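Local coordinates for protein acetylxylan esterase A (Aspergillus awamori, PDB 5X6S) that removes acetyl side groups from the backbone of acetylated xylans as a secreted serine esterase of carbohydrate esterase family 1, at residues Cys75-Val78 / Ser79-Ala82. Sequence-based numbering, arbitrary orientation.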
loop_
_atom_site.group_PDB
_atom_site.type_symbol
_atom_site.label_atom_id
_atom_site.label_comp_id
_atom_site.label_asym_id
_atom_site.label_seq_id
_atom_site.Cartn_x
_atom_site.Cartn_y
_atom_site.Cartn_z
ATOM N N CYS A 75 24.081 -3.629 -15.612
ATOM C CA CYS A 75 23.436 -2.434 -15.076
ATOM C C CYS A 75 21.913 -2.586 -15.201
ATOM O O CYS A 75 21.428 -3.412 -15.992
ATOM C CB CYS A 75 23.838 -1.172 -15.813
ATOM S SG CYS A 75 25.615 -0.788 -15.827
ATOM N N TRP A 76 21.181 -1.738 -14.480
ATOM C CA TRP A 76 19.722 -1.654 -14.599
ATOM C C TRP A 76 19.213 -0.691 -15.659
ATOM O O TRP A 76 19.774 0.358 -15.855
ATOM C CB TRP A 76 19.121 -1.304 -13.231
ATOM C CG TRP A 76 19.288 -2.458 -12.265
ATOM C CD1 TRP A 76 20.269 -2.620 -11.311
ATOM C CD2 TRP A 76 18.508 -3.674 -12.259
ATOM N NE1 TRP A 76 20.113 -3.868 -10.693
ATOM C CE2 TRP A 76 19.054 -4.525 -11.254
ATOM C CE3 TRP A 76 17.409 -4.122 -13.014
ATOM C CZ2 TRP A 76 18.505 -5.768 -10.955
ATOM C CZ3 TRP A 76 16.848 -5.360 -12.713
ATOM C CH2 TRP A 76 17.422 -6.177 -11.693
ATOM N N ASP A 77 18.121 -1.053 -16.346
ATOM C CA ASP A 77 17.386 -0.081 -17.166
ATOM C C ASP A 77 16.680 0.931 -16.256
ATOM O O ASP A 77 15.666 0.618 -15.596
ATOM C CB ASP A 77 16.378 -0.760 -18.110
ATOM C CG ASP A 77 15.631 0.233 -18.981
ATOM O OD1 ASP A 77 16.113 1.403 -19.112
ATOM O OD2 ASP A 77 14.537 -0.147 -19.500
ATOM N N VAL A 78 17.264 2.116 -16.191
ATOM C CA VAL A 78 16.678 3.272 -15.491
ATOM C C VAL A 78 16.504 4.481 -16.481
ATOM O O VAL A 78 16.414 5.667 -16.066
ATOM C CB VAL A 78 17.457 3.634 -14.211
ATOM C CG1 VAL A 78 17.243 2.550 -13.142
ATOM C CG2 VAL A 78 18.956 3.842 -14.516
ATOM N N SER A 79 16.400 4.138 -17.780
ATOM C CA SER A 79 16.380 5.120 -18.868
ATOM C C SER A 79 15.183 5.087 -19.813
ATOM O O SER A 79 14.797 6.118 -20.337
ATOM C CB SER A 79 17.672 5.006 -19.674
ATOM O OG SER A 79 17.833 3.752 -20.299
ATOM N N SER A 80 14.631 3.903 -20.064
ATOM C CA SER A 80 13.546 3.745 -21.030
ATOM C C SER A 80 12.227 4.312 -20.497
ATOM O O SER A 80 12.010 4.392 -19.283
ATOM C CB SER A 80 13.385 2.272 -21.412
ATOM O OG SER A 80 12.723 1.569 -20.321
ATOM N N GLN A 81 11.307 4.663 -21.392
ATOM C CA GLN A 81 9.960 5.038 -20.964
ATOM C C GLN A 81 9.263 3.852 -20.239
ATOM O O GLN A 81 8.540 4.029 -19.298
ATOM C CB GLN A 81 9.117 5.455 -22.179
ATOM C CG GLN A 81 9.543 6.792 -22.791
ATOM C CD GLN A 81 9.556 7.877 -21.744
ATOM O OE1 GLN A 81 10.617 8.264 -21.258
ATOM N NE2 GLN A 81 8.374 8.302 -21.321
ATOM N N ALA A 82 9.513 2.649 -20.709
ATOM C CA ALA A 82 8.967 1.462 -20.102
ATOM C C ALA A 82 9.347 1.321 -18.631
ATOM O O ALA A 82 8.503 0.981 -17.801
ATOM C CB ALA A 82 9.384 0.219 -20.892
#
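Asp77 folds its carboxylate over the start of the turn that follows it, against the backbone amides of Ser79 and Ser80 and the hydroxyl of Ser80. Its chi1 of -179° swings the carboxylate away from the residue's own N and forward along the chain, where its two oxygens divide the work. OD1 accepts both amides: Ser80 N gives its hydrogen to the syn lone pair of Asp77 OD1 at 3.1 Å, whereas Ser79 N, also 3.1 Å from OD1, comes in from above the carboxylate plane, 35° out of it. Asp77 OD2 takes the hydroxyl of Ser80, whose OG lies 2.6 Å away on the syn side, 16° out of the plane. Aspartate suits this place because its short side chain sets one oxygen within range of the amides two and three residues on and keeps the other for the Ser80 hydroxyl; these three donors help fix its rotation. A fourth, Asp158 N, bonds OD1 and ties the buried carboxylate to a neighbouring loop; so many donors probably favour its charged form. Serine suits position 80 because one hydroxyl does both jobs, donating to Asp77 and accepting from Thr83 N. The small hydroxyl of Ser79 likewise donates to Gln156 O and accepts from Gly159 N, joining the turn to the same loop. The CB of Val78 leads away from the turn, and its branched, apolar side chain packs on Met123, Met124 and Val127 of helix 120-131, which follows the probable nucleophile Ser119. Aspartate side chain to the amide two residues ahead, backed here by the next amide, is the signature of an Asx turn, set in the loop between strand 63-68 and helix 91-106 of this alpha/beta-hydrolase.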